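Local coordinates for cell division protein FtsZ 1 (Methanocaldococcus jannaschii, PDB 1W58) that binds GTP and probably hydrolyses it, and is thought to polymerise into the contractile Z ring at the site of cell division, at residues D229-V234 and W319-D324; E259-E264 and N329-L334; T36-T41 and D121-F126; G60-K65 and L222-T227; T186-P191 and A249-G254. One frame throughout, in Å; residues are numbered along the deposited sequence.

Contact 1 of 5, residues D229-V234 and W319-D324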
# COMPACT_ATOMS: atom_id res chain seq x y z
N ASP A 229 24.74 -21.33 -18.94
CA ASP A 229 25.30 -22.66 -18.68
C ASP A 229 26.81 -22.65 -18.97
O ASP A 229 27.23 -22.34 -20.08
CB ASP A 229 24.59 -23.70 -19.55
CG ASP A 229 23.21 -24.09 -19.01
OD1 ASP A 229 22.37 -24.60 -19.79
OD2 ASP A 229 22.97 -23.90 -17.80
N GLY A 230 27.61 -22.98 -17.96
CA GLY A 230 29.05 -22.99 -18.14
C GLY A 230 29.76 -24.31 -17.84
O GLY A 230 29.15 -25.38 -17.88
N LEU A 231 31.05 -24.22 -17.54
CA LEU A 231 31.87 -25.39 -17.24
C LEU A 231 31.79 -25.81 -15.78
O LEU A 231 32.40 -26.80 -15.36
CB LEU A 231 33.33 -25.11 -17.60
CG LEU A 231 33.63 -24.58 -19.00
CD1 LEU A 231 35.13 -24.39 -19.14
CD2 LEU A 231 33.10 -25.55 -20.06
N ILE A 232 31.04 -25.05 -15.00
CA ILE A 232 30.84 -25.32 -13.58
C ILE A 232 29.51 -24.67 -13.30
O ILE A 232 29.19 -23.62 -13.86
CB ILE A 232 31.97 -24.68 -12.72
CG1 ILE A 232 32.11 -25.43 -11.39
CG2 ILE A 232 31.67 -23.22 -12.46
CD1 ILE A 232 30.89 -25.43 -10.50
N ASN A 233 28.70 -25.28 -12.45
CA ASN A 233 27.41 -24.70 -12.14
C ASN A 233 27.48 -23.68 -11.01
O ASN A 233 28.09 -23.92 -9.97
CB ASN A 233 26.41 -25.80 -11.80
CG ASN A 233 25.28 -25.31 -10.89
OD1 ASN A 233 25.42 -25.29 -9.66
ND2 ASN A 233 24.17 -24.89 -11.49
N VAL A 234 26.86 -22.52 -11.23
CA VAL A 234 26.83 -21.51 -10.19
C VAL A 234 25.40 -21.57 -9.64
O VAL A 234 24.42 -21.50 -10.40
CB VAL A 234 27.23 -20.10 -10.73
CG1 VAL A 234 27.47 -20.16 -12.22
CG2 VAL A 234 26.18 -19.07 -10.37
N TRP A 319 31.92 -17.86 -8.47
CA TRP A 319 32.51 -17.78 -9.80
C TRP A 319 31.93 -18.76 -10.81
O TRP A 319 31.25 -19.72 -10.45
CB TRP A 319 34.03 -17.99 -9.71
CG TRP A 319 34.44 -19.37 -9.28
CD1 TRP A 319 34.60 -19.82 -8.00
CD2 TRP A 319 34.74 -20.48 -10.13
NE1 TRP A 319 34.98 -21.14 -8.00
CE2 TRP A 319 35.07 -21.57 -9.30
CE3 TRP A 319 34.75 -20.66 -11.53
CZ2 TRP A 319 35.41 -22.83 -9.82
CZ3 TRP A 319 35.09 -21.91 -12.04
CH2 TRP A 319 35.42 -22.98 -11.18
N GLY A 320 32.19 -18.48 -12.09
CA GLY A 320 31.70 -19.33 -13.16
C GLY A 320 32.63 -19.16 -14.34
O GLY A 320 33.56 -18.35 -14.29
N ALA A 321 32.38 -19.91 -15.40
CA ALA A 321 33.20 -19.86 -16.61
C ALA A 321 32.34 -20.21 -17.81
O ALA A 321 31.73 -21.28 -17.87
CB ALA A 321 34.36 -20.83 -16.50
N THR A 322 32.30 -19.31 -18.79
CA THR A 322 31.48 -19.52 -19.97
C THR A 322 32.24 -19.36 -21.27
O THR A 322 33.24 -18.63 -21.34
CB THR A 322 30.28 -18.55 -19.97
OG1 THR A 322 30.76 -17.20 -19.83
CG2 THR A 322 29.32 -18.88 -18.83
N ILE A 323 31.76 -20.05 -22.30
CA ILE A 323 32.37 -20.01 -23.62
C ILE A 323 31.58 -19.07 -24.52
O ILE A 323 30.36 -19.18 -24.64
CB ILE A 323 32.40 -21.42 -24.29
CG1 ILE A 323 33.57 -22.25 -23.73
CG2 ILE A 323 32.49 -21.29 -25.81
CD1 ILE A 323 33.39 -22.70 -22.30
N ASP A 324 32.30 -18.15 -25.16
CA ASP A 324 31.69 -17.19 -26.06
C ASP A 324 32.31 -17.26 -27.45
O ASP A 324 33.49 -16.95 -27.63
CB ASP A 324 31.83 -15.78 -25.49
CG ASP A 324 31.29 -14.71 -26.41
OD1 ASP A 324 30.24 -14.96 -27.05
OD2 ASP A 324 31.90 -13.62 -26.49
O HOH W 1 29.41 -21.95 -22.13
O HOH W 2 30.10 -20.98 -15.15
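Ile232 covers one face of the Trp319 indole. Its CG2 methyl stands 4.1 Å from the centroid of the six-membered ring, close enough to the ring normal for a CH-pi contact. CG1 of Ile232 reaches further along the ring to CH2, and the two side chains cross at about a right angle. CB of Trp319 points away from the loop, but chi1 of 66° swings the ring back under Ile232. Further along strand 317-323, Ile323 meets Leu231 of the loop: Leu231 CD2 lies 3.6 Å from Ile323 CD1.

One direct hydrogen bond ties the backbones. Leu231 N donates to Ala321 O at 3.0 Å, with an N-H...O angle of 158°. Gly230 CA lies against the same carbonyl oxygen in a CA-H...O contact. Water 1 adds a bridge: it donates a hydrogen bond to Asp229 O and accepts one from Ile323 N.

Residues 229-234 lie in the loop between helices 204-227 and 236-243. Strand 317-323 is an edge strand of the mixed sheet of the C-terminal domain, and its inner neighbour is strand 285-291. Trp319 also packs on Ala300, Arg301 and Val304 of helix 297-308.

Contact 2 of 5, residues E259-E264 and N329-L334; sequences EKRAKE and NTVRVL
Arg261 packs on Val331 while two carboxylates grip its guanidinium. NH1 forms a salt bridge with Asp294 OD2, and NH2 forms one with Glu299 OE2. These bonds probably fix the rotation of the group. Val331 CG1 lies 3.6 Å above the guanidinium plane, offset toward the rim on the NE side. The arginine chain bends at chi3 (-67°), which turns its flat end over this methyl. The other branch of Val331 packs tightly against the base of the same side chain, with CG2 at 3.3 Å from Arg261 CB. CG2 also approaches Ala262 N.

The contact lies in the C-terminal domain of the tubulin/FtsZ fold, where helices pack on a mixed beta sheet. Val331 opens strand 331-337 and pairs through its backbone with Ser256 of strand 249-256. Helix 261-270 follows that strand, and Ala262 turns to Glu299, Glu302 and Val303 of helix 297-308.

No hydrogen bond joins the two segments. At the exposed end, the Glu259 carboxylate and the Asn329 amide are nearly coplanar, their planes 14° apart. Glu259 OE2 stays 3.7 Å from Asn329 ND2, a loose polar approach.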
# COMPACT_ATOMS: atom_id res chain seq x y z
N GLU A 259 48.76 -16.64 -24.62
CA GLU A 259 48.50 -18.04 -24.31
C GLU A 259 48.71 -18.24 -22.82
O GLU A 259 48.48 -19.32 -22.28
CB GLU A 259 49.38 -18.96 -25.14
CG GLU A 259 48.77 -19.23 -26.52
CD GLU A 259 47.26 -19.49 -26.44
OE1 GLU A 259 46.84 -20.48 -25.79
OE2 GLU A 259 46.48 -18.70 -27.02
N LYS A 260 49.15 -17.17 -22.17
CA LYS A 260 49.34 -17.18 -20.72
C LYS A 260 48.12 -16.39 -20.23
O LYS A 260 48.11 -15.82 -19.14
CB LYS A 260 50.64 -16.47 -20.34
CG LYS A 260 51.46 -15.95 -21.52
CD LYS A 260 51.89 -17.08 -22.47
CE LYS A 260 52.86 -16.57 -23.53
NZ LYS A 260 52.29 -15.46 -24.34
N ARG A 261 47.10 -16.39 -21.09
CA ARG A 261 45.80 -15.74 -20.93
C ARG A 261 45.36 -15.44 -19.50
O ARG A 261 45.50 -14.31 -19.01
CB ARG A 261 44.72 -16.59 -21.60
CG ARG A 261 45.15 -17.13 -22.96
CD ARG A 261 44.01 -17.75 -23.76
NE ARG A 261 43.48 -18.98 -23.17
CZ ARG A 261 42.62 -19.78 -23.79
NH1 ARG A 261 42.22 -19.49 -25.02
NH2 ARG A 261 42.16 -20.87 -23.20
N ALA A 262 44.80 -16.45 -18.85
CA ALA A 262 44.33 -16.33 -17.48
C ALA A 262 45.21 -15.41 -16.64
O ALA A 262 44.73 -14.42 -16.10
CB ALA A 262 44.25 -17.72 -16.85
N LYS A 263 46.49 -15.75 -16.53
CA LYS A 263 47.45 -14.97 -15.73
C LYS A 263 47.45 -13.48 -16.06
O LYS A 263 47.62 -12.64 -15.17
CB LYS A 263 48.86 -15.54 -15.93
CG LYS A 263 49.97 -14.76 -15.21
CD LYS A 263 50.24 -15.29 -13.81
CE LYS A 263 51.23 -16.46 -13.81
NZ LYS A 263 50.76 -17.62 -14.61
N GLU A 264 47.25 -13.15 -17.33
CA GLU A 264 47.26 -11.76 -17.77
C GLU A 264 45.92 -11.03 -17.62
O GLU A 264 45.90 -9.86 -17.23
CB GLU A 264 47.72 -11.68 -19.23
CG GLU A 264 49.12 -12.23 -19.46
CD GLU A 264 49.63 -12.01 -20.88
OE1 GLU A 264 49.77 -10.83 -21.29
OE2 GLU A 264 49.88 -13.01 -21.59
N ASN A 329 39.85 -15.88 -29.81
CA ASN A 329 41.02 -16.41 -29.11
C ASN A 329 41.41 -15.59 -27.89
O ASN A 329 42.59 -15.35 -27.65
CB ASN A 329 42.21 -16.51 -30.07
CG ASN A 329 43.38 -17.26 -29.46
OD1 ASN A 329 43.23 -18.40 -29.00
ND2 ASN A 329 44.55 -16.64 -29.46
N THR A 330 40.42 -15.19 -27.10
CA THR A 330 40.68 -14.40 -25.90
C THR A 330 39.86 -14.85 -24.70
O THR A 330 38.76 -15.39 -24.86
CB THR A 330 40.36 -12.91 -26.14
OG1 THR A 330 41.13 -12.42 -27.25
CG2 THR A 330 40.69 -12.08 -24.91
N VAL A 331 40.41 -14.65 -23.50
CA VAL A 331 39.69 -14.95 -22.27
C VAL A 331 39.48 -13.60 -21.58
O VAL A 331 40.44 -12.85 -21.37
CB VAL A 331 40.45 -15.91 -21.31
CG1 VAL A 331 40.60 -17.27 -21.95
CG2 VAL A 331 41.78 -15.33 -20.92
N ARG A 332 38.23 -13.29 -21.27
CA ARG A 332 37.93 -12.03 -20.61
C ARG A 332 37.57 -12.32 -19.17
O ARG A 332 36.93 -13.32 -18.87
CB ARG A 332 36.76 -11.33 -21.31
CG ARG A 332 36.54 -9.92 -20.80
CD ARG A 332 35.23 -9.35 -21.33
NE ARG A 332 35.26 -9.03 -22.76
CZ ARG A 332 34.39 -9.51 -23.64
NH1 ARG A 332 33.43 -10.34 -23.25
NH2 ARG A 332 34.47 -9.14 -24.91
N VAL A 333 38.01 -11.45 -18.26
CA VAL A 333 37.72 -11.64 -16.84
C VAL A 333 36.96 -10.44 -16.24
O VAL A 333 37.40 -9.29 -16.39
CB VAL A 333 39.02 -11.88 -16.03
CG1 VAL A 333 38.71 -11.93 -14.54
CG2 VAL A 333 39.65 -13.22 -16.45
N LEU A 334 35.83 -10.73 -15.59
CA LEU A 334 35.02 -9.70 -14.94
C LEU A 334 35.09 -9.92 -13.45
O LEU A 334 34.76 -10.98 -12.97
CB LEU A 334 33.56 -9.79 -15.39
CG LEU A 334 32.52 -8.90 -14.66
CD1 LEU A 334 32.85 -7.43 -14.81
CD2 LEU A 334 31.15 -9.16 -15.24

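Contact 3 of 5, residues T36-T41 and D121-F126; sequences TKAKIT and DSDMVF
Lys39 curls over residues 121-123, just before strand 124-130, ahead of a parallel pairing in the Rossmann-like sheet of the GTPase domain. Its CB lies 3.5 Å from Asp123 OD1, and CG is a little further from the same oxygen. CD and CE approach Asp121 O, CE the nearer at 3.8 Å. Bends at chi3 and chi4 bring NZ to Asp121 O, to which it donates at 3.1 Å, nearly in line with the carbonyl bond. NZ also makes a weak, long salt bridge with Asp123 OD1.

That carboxylate oxygen has a stronger partner. Lys39 N donates to Asp123 OD1 at 2.8 Å in an almost straight bond (171°). The bond uses the anti lone pair of Asp123 OD1, the one away from the other carboxylate oxygen. Lys39 O in turn accepts from both Asp123 N and Met124 N. The regular ladder follows: Thr41 N donates to Met124 O, and Phe126 N to Thr41 O at 2.9 Å.

Ile40 and Met124 share one face of the sheet. There Ile40 CG2 packs 3.8 Å from Phe126 CD2, the two side chains lying side by side. Helix 236-243 covers Met124 through Phe236 and Met243. Thr41 and Val125 share the other face, where Thr41 OG1 and Ser122 OG are hydrogen-bonded at 2.7 Å. Ser122 OG is also bonded to Ile119 O.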
# COMPACT_ATOMS: atom_id res chain seq x y z
N THR A 36 13.61 -24.39 -12.70
CA THR A 36 15.04 -24.58 -12.74
C THR A 36 15.92 -23.33 -12.74
O THR A 36 16.98 -23.32 -12.13
CB THR A 36 15.43 -25.46 -13.95
OG1 THR A 36 16.61 -24.94 -14.55
CG2 THR A 36 14.29 -25.51 -15.00
N LYS A 37 15.48 -22.26 -13.40
CA LYS A 37 16.30 -21.06 -13.45
C LYS A 37 15.74 -19.85 -12.71
O LYS A 37 14.53 -19.68 -12.58
CB LYS A 37 16.58 -20.73 -14.92
CG LYS A 37 15.56 -21.34 -15.91
CD LYS A 37 14.41 -20.39 -16.32
CE LYS A 37 13.46 -20.03 -15.16
NZ LYS A 37 12.40 -19.03 -15.54
N ALA A 38 16.63 -19.00 -12.21
CA ALA A 38 16.20 -17.80 -11.50
C ALA A 38 15.63 -16.83 -12.52
O ALA A 38 16.16 -16.69 -13.62
CB ALA A 38 17.38 -17.15 -10.78
N LYS A 39 14.53 -16.19 -12.17
CA LYS A 39 13.92 -15.23 -13.08
C LYS A 39 14.54 -13.87 -12.80
O LYS A 39 14.46 -13.37 -11.67
CB LYS A 39 12.41 -15.22 -12.89
CG LYS A 39 11.73 -16.46 -13.48
CD LYS A 39 10.24 -16.25 -13.70
CE LYS A 39 9.43 -16.92 -12.61
NZ LYS A 39 10.00 -16.59 -11.29
N ILE A 40 15.20 -13.30 -13.82
CA ILE A 40 15.89 -12.01 -13.72
C ILE A 40 15.25 -10.91 -14.57
O ILE A 40 14.84 -11.14 -15.71
CB ILE A 40 17.36 -12.09 -14.20
CG1 ILE A 40 18.16 -13.12 -13.40
CG2 ILE A 40 18.02 -10.72 -14.12
CD1 ILE A 40 18.14 -14.46 -14.03
N THR A 41 15.18 -9.71 -14.02
CA THR A 41 14.63 -8.58 -14.75
C THR A 41 15.63 -7.43 -14.71
O THR A 41 16.22 -7.13 -13.66
CB THR A 41 13.30 -8.09 -14.15
OG1 THR A 41 12.33 -9.14 -14.25
CG2 THR A 41 12.76 -6.88 -14.92
N ASP A 121 7.08 -10.76 -10.33
CA ASP A 121 7.48 -12.17 -10.30
C ASP A 121 8.99 -12.45 -10.43
O ASP A 121 9.38 -13.58 -10.70
CB ASP A 121 6.73 -12.94 -11.40
CG ASP A 121 5.21 -12.85 -11.25
OD1 ASP A 121 4.52 -12.84 -12.29
OD2 ASP A 121 4.69 -12.81 -10.11
N SER A 122 9.82 -11.45 -10.22
CA SER A 122 11.27 -11.59 -10.35
C SER A 122 11.97 -12.09 -9.10
O SER A 122 11.69 -11.60 -8.01
CB SER A 122 11.89 -10.26 -10.74
OG SER A 122 11.22 -9.68 -11.84
N ASP A 123 12.89 -13.03 -9.29
CA ASP A 123 13.70 -13.58 -8.21
C ASP A 123 14.82 -12.59 -7.97
O ASP A 123 15.33 -12.47 -6.86
CB ASP A 123 14.34 -14.91 -8.60
CG ASP A 123 13.35 -16.08 -8.64
OD1 ASP A 123 13.09 -16.60 -9.75
OD2 ASP A 123 12.84 -16.49 -7.57
N MET A 124 15.21 -11.90 -9.04
CA MET A 124 16.30 -10.93 -8.99
C MET A 124 16.03 -9.75 -9.92
O MET A 124 15.50 -9.93 -11.02
CB MET A 124 17.62 -11.62 -9.40
CG MET A 124 18.91 -10.81 -9.10
SD MET A 124 20.45 -11.63 -9.70
CE MET A 124 21.69 -10.65 -8.97
N VAL A 125 16.40 -8.55 -9.46
CA VAL A 125 16.21 -7.32 -10.22
C VAL A 125 17.49 -6.49 -10.29
O VAL A 125 18.13 -6.21 -9.26
CB VAL A 125 15.10 -6.42 -9.59
CG1 VAL A 125 15.00 -5.07 -10.37
CG2 VAL A 125 13.75 -7.14 -9.63
N PHE A 126 17.86 -6.12 -11.52
CA PHE A 126 19.04 -5.30 -11.79
C PHE A 126 18.50 -3.93 -12.17
O PHE A 126 17.63 -3.82 -13.03
CB PHE A 126 19.82 -5.87 -12.99
CG PHE A 126 20.83 -6.94 -12.64
CD1 PHE A 126 22.18 -6.62 -12.44
CD2 PHE A 126 20.44 -8.28 -12.52
CE1 PHE A 126 23.13 -7.62 -12.11
CE2 PHE A 126 21.38 -9.28 -12.20
CZ PHE A 126 22.71 -8.95 -11.99

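Contact 4 of 5, residues G60-K65 and L222-T227; sequences GIEGAK and LVELIT
Glu62 and Gly63 bring the loop that runs from Gly60 into strand 65-70 nearest to the last turns of helix 204-227. The CA atoms of Glu62 and Glu224 are 6.3 Å apart, and those of Gly63 and Thr227 are about as close. Gly63 takes a positive phi (41°), which turns the chain beside the helix end toward Ala64. No hydrogen bond runs between the segments, so packing carries the contact.

Val223 is the main apolar surface of the helix. Its CG1 meets Ile61 CG1 at 3.9 Å, and CG2 approaches Ile61 CD1. The two side chains cross at about a right angle. With CG1 anti to the backbone N (chi1 -179°), the Ile61 chain extends toward the valine. Ala64 CB touches Val223 CG1 at 4.1 Å, and Glu62 O rests against that same methyl.

The loop closes a beta-alpha-beta crossover, in which helix 46-59 links the parallel neighbours 40-45 and 65-70. The helix it touches is the long central helix that in the tubulin/FtsZ fold connects the GTPase domain to the C-terminal domain. The side of this helix bearing Leu225 meets Leu286 and His288 of strand 285-291.

At the more polar end, the aliphatic part of Glu62 lies against Thr227, with Glu62 CG at 3.8 Å from Thr227 O. Glu62 OE2 comes within 4.4 Å of Glu224 OE2. Two such carboxylates would probably disfavour each other. The side chain of Glu62 also touches Lys228. Further back, Gly60 O accepts a hydrogen bond from Lys220 NZ.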
# COMPACT_ATOMS: atom_id res chain seq x y z
N GLY A 60 20.80 -9.45 -27.18
CA GLY A 60 20.33 -10.59 -26.41
C GLY A 60 21.00 -10.69 -25.05
O GLY A 60 22.18 -10.34 -24.88
N ILE A 61 20.26 -11.17 -24.06
CA ILE A 61 20.82 -11.30 -22.72
C ILE A 61 20.20 -12.50 -22.01
O ILE A 61 19.18 -12.40 -21.33
CB ILE A 61 20.64 -9.97 -21.92
CG1 ILE A 61 21.25 -10.13 -20.53
CG2 ILE A 61 19.17 -9.56 -21.87
CD1 ILE A 61 21.53 -8.83 -19.85
N GLU A 62 20.85 -13.64 -22.19
CA GLU A 62 20.45 -14.91 -21.63
C GLU A 62 19.51 -14.87 -20.43
O GLU A 62 19.87 -14.37 -19.36
CB GLU A 62 21.69 -15.72 -21.26
CG GLU A 62 21.41 -17.19 -20.94
CD GLU A 62 22.32 -18.14 -21.69
OE1 GLU A 62 22.21 -19.37 -21.48
OE2 GLU A 62 23.15 -17.66 -22.50
N GLY A 63 18.30 -15.39 -20.63
CA GLY A 63 17.29 -15.47 -19.58
C GLY A 63 17.11 -14.29 -18.63
O GLY A 63 17.43 -14.40 -17.44
N ALA A 64 16.58 -13.18 -19.16
CA ALA A 64 16.34 -11.96 -18.39
C ALA A 64 15.42 -11.03 -19.18
O ALA A 64 15.70 -10.70 -20.33
CB ALA A 64 17.67 -11.25 -18.09
N LYS A 65 14.29 -10.63 -18.60
CA LYS A 65 13.43 -9.74 -19.35
C LYS A 65 13.91 -8.31 -19.14
O LYS A 65 14.58 -8.00 -18.14
CB LYS A 65 11.96 -9.91 -18.97
CG LYS A 65 11.46 -9.17 -17.75
CD LYS A 65 9.95 -8.97 -17.92
CE LYS A 65 9.26 -8.45 -16.67
NZ LYS A 65 7.82 -8.17 -16.94
N LEU A 222 27.41 -10.04 -15.30
CA LEU A 222 26.82 -10.48 -14.06
C LEU A 222 25.62 -11.36 -14.35
O LEU A 222 25.49 -12.45 -13.78
CB LEU A 222 26.38 -9.29 -13.21
CG LEU A 222 27.44 -8.77 -12.24
CD1 LEU A 222 26.91 -7.56 -11.51
CD2 LEU A 222 27.81 -9.85 -11.24
N VAL A 223 24.76 -10.92 -15.26
CA VAL A 223 23.58 -11.72 -15.58
C VAL A 223 23.96 -13.10 -16.12
O VAL A 223 23.42 -14.11 -15.66
CB VAL A 223 22.65 -11.04 -16.63
CG1 VAL A 223 21.58 -12.02 -17.10
CG2 VAL A 223 21.99 -9.82 -16.01
N GLU A 224 24.89 -13.15 -17.08
CA GLU A 224 25.28 -14.44 -17.64
C GLU A 224 25.98 -15.31 -16.62
O GLU A 224 25.81 -16.53 -16.61
CB GLU A 224 26.13 -14.23 -18.88
CG GLU A 224 25.41 -13.41 -19.92
CD GLU A 224 25.97 -13.59 -21.32
OE1 GLU A 224 27.22 -13.62 -21.47
OE2 GLU A 224 25.16 -13.70 -22.26
N LEU A 225 26.76 -14.71 -15.74
CA LEU A 225 27.41 -15.50 -14.72
C LEU A 225 26.34 -16.29 -13.97
O LEU A 225 26.55 -17.46 -13.66
CB LEU A 225 28.15 -14.60 -13.74
CG LEU A 225 28.64 -15.30 -12.48
CD1 LEU A 225 29.68 -16.36 -12.82
CD2 LEU A 225 29.24 -14.25 -11.57
N ILE A 226 25.20 -15.66 -13.71
CA ILE A 226 24.09 -16.27 -12.98
C ILE A 226 23.22 -17.16 -13.83
O ILE A 226 22.74 -18.17 -13.36
CB ILE A 226 23.08 -15.21 -12.39
CG1 ILE A 226 23.78 -14.17 -11.53
CG2 ILE A 226 22.00 -15.91 -11.58
CD1 ILE A 226 24.63 -14.77 -10.49
N THR A 227 23.04 -16.79 -15.08
CA THR A 227 22.12 -17.51 -15.95
C THR A 227 22.63 -18.34 -17.14
O THR A 227 21.86 -19.11 -17.73
CB THR A 227 21.08 -16.51 -16.47
OG1 THR A 227 20.05 -17.19 -17.19
CG2 THR A 227 21.74 -15.50 -17.39

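Contact 5 of 5, residues T186-P191 and A249-G254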
# COMPACT_ATOMS: atom_id res chain seq x y z
N THR A 186 23.23 -5.12 -3.23
CA THR A 186 24.58 -4.75 -3.59
C THR A 186 24.48 -3.61 -4.64
O THR A 186 23.63 -3.64 -5.53
CB THR A 186 25.47 -5.96 -4.06
OG1 THR A 186 26.40 -5.51 -5.05
CG2 THR A 186 24.65 -7.09 -4.60
N LEU A 187 25.31 -2.58 -4.46
CA LEU A 187 25.35 -1.41 -5.33
C LEU A 187 26.69 -1.29 -6.07
O LEU A 187 27.70 -0.92 -5.46
CB LEU A 187 25.09 -0.13 -4.50
CG LEU A 187 25.33 1.27 -5.13
CD1 LEU A 187 24.63 1.38 -6.43
CD2 LEU A 187 24.85 2.38 -4.21
N VAL A 188 26.67 -1.60 -7.37
CA VAL A 188 27.88 -1.55 -8.23
C VAL A 188 28.04 -0.19 -8.93
O VAL A 188 27.22 0.14 -9.79
CB VAL A 188 27.79 -2.65 -9.32
CG1 VAL A 188 29.07 -2.69 -10.15
CG2 VAL A 188 27.54 -4.00 -8.67
N VAL A 189 29.07 0.59 -8.56
CA VAL A 189 29.39 1.90 -9.15
C VAL A 189 30.58 1.89 -10.11
O VAL A 189 31.66 1.44 -9.73
CB VAL A 189 29.83 2.99 -8.15
CG1 VAL A 189 28.79 4.07 -8.06
CG2 VAL A 189 30.18 2.39 -6.81
N ILE A 190 30.38 2.44 -11.31
CA ILE A 190 31.42 2.58 -12.34
C ILE A 190 31.65 4.10 -12.49
O ILE A 190 30.79 4.81 -13.00
CB ILE A 190 30.95 2.14 -13.74
CG1 ILE A 190 30.06 0.91 -13.67
CG2 ILE A 190 32.15 1.97 -14.63
CD1 ILE A 190 30.76 -0.36 -13.68
N PRO A 191 32.80 4.61 -12.06
CA PRO A 191 33.03 6.06 -12.22
C PRO A 191 33.57 6.35 -13.63
O PRO A 191 34.74 6.08 -13.89
CB PRO A 191 34.09 6.37 -11.16
CG PRO A 191 34.29 5.07 -10.39
CD PRO A 191 33.92 3.98 -11.35
N ALA A 249 29.98 -1.88 -4.23
CA ALA A 249 30.87 -2.74 -5.03
C ALA A 249 31.50 -1.99 -6.21
O ALA A 249 30.96 -0.98 -6.69
CB ALA A 249 30.12 -3.95 -5.55
N MET A 250 32.64 -2.49 -6.68
CA MET A 250 33.34 -1.88 -7.81
C MET A 250 33.82 -2.97 -8.73
O MET A 250 33.94 -4.11 -8.31
CB MET A 250 34.51 -1.02 -7.33
CG MET A 250 34.05 0.21 -6.55
SD MET A 250 35.26 1.54 -6.50
CE MET A 250 35.39 1.82 -4.81
N ILE A 251 34.06 -2.67 -10.00
CA ILE A 251 34.52 -3.72 -10.87
C ILE A 251 35.90 -3.52 -11.45
O ILE A 251 36.57 -2.50 -11.20
CB ILE A 251 33.51 -4.00 -12.02
CG1 ILE A 251 33.91 -3.28 -13.31
CG2 ILE A 251 32.12 -3.62 -11.57
CD1 ILE A 251 33.67 -1.81 -13.29
N GLY A 252 36.33 -4.54 -12.18
CA GLY A 252 37.63 -4.55 -12.82
C GLY A 252 37.47 -5.42 -14.04
O GLY A 252 36.83 -6.47 -13.98
N ILE A 253 38.01 -4.99 -15.18
CA ILE A 253 37.91 -5.80 -16.38
C ILE A 253 39.28 -5.97 -16.99
O ILE A 253 40.06 -5.03 -17.09
CB ILE A 253 36.97 -5.16 -17.42
CG1 ILE A 253 35.56 -5.02 -16.83
CG2 ILE A 253 36.92 -6.03 -18.68
CD1 ILE A 253 34.53 -4.46 -17.79
N GLY A 254 39.58 -7.21 -17.38
CA GLY A 254 40.85 -7.52 -17.99
C GLY A 254 40.67 -8.66 -18.98
O GLY A 254 39.69 -9.40 -18.91
O HOH W 3 33.95 0.18 -10.73
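Ala249 is held between Leu187 and Val189 by two backbone hydrogen bonds. Ala249 N donates to Leu187 O at 2.8 Å, from well above the carbonyl plane. Val189 N donates to Ala249 O at 3.1 Å. Val188, the residue between, pairs with Ala249 in a parallel bridge, and its CA makes a CA-H...O contact with Ala249 O. Their side chains lie on the same face, with Val188 CG2 against Ala249 CB.

The strands cross at 50°, so the pairing is short. Past Ala249 the backbones separate, and water 3 links them. It donates to Val189 O at 2.8 Å and accepts from Ile251 N at 2.9 Å. Val188 CG1, anti to its own amide nitrogen (chi1 -175°), meets Ile251 CG2 at 3.5 Å, the two chains crossing at about a right angle. Ile190 CD1 packs tightly on Ile251 CD1 at 3.3 Å.

The next shell surrounds both strands. Strand 186-191 is hydrogen-bonded along its other edge to strand 153-160, and Leu187 and Val189 pack on Leu177 of helix 167-181. Met250 reaches Leu275 and Val277, while Ile251 touches Leu274. The first strand belongs to the GTPase domain and the second to the C-terminal domain, so the contact lies where the two sheets meet. The side chain of Ile190 is about 9 Å from the bound nucleotide analogue G2P.

All the touching residues are buried. The few backbone bonds set the register at Val188 and Ala249, and aliphatic packing makes up the side-chain part of the junction.

Overall arrangement
Contacts 3 and 4 meet directly: Ile40 O probably accepts a hydrogen bond from Lys65 N at 3.0 Å, which continues the GTPase sheet. Contact 4 then touches contact 1, where Val234 CG1 lies against Leu225 O. Contacts 1, 2 and 5 all reach the mixed C-terminal sheet. Contacts 2 and 5 lie on neighbouring strands of it, 331-337 and 249-256, with a probable hydrogen bond of 2.7 Å from Val333 N to Gly254 O. Contact 5 also reaches the GTPase sheet, about 21 Å from contact 3, centre to centre. It is the one near the nucleotide: the Ile190 side chain lies about 11 Å from those of Ala48 and Asp212, which bind GTP.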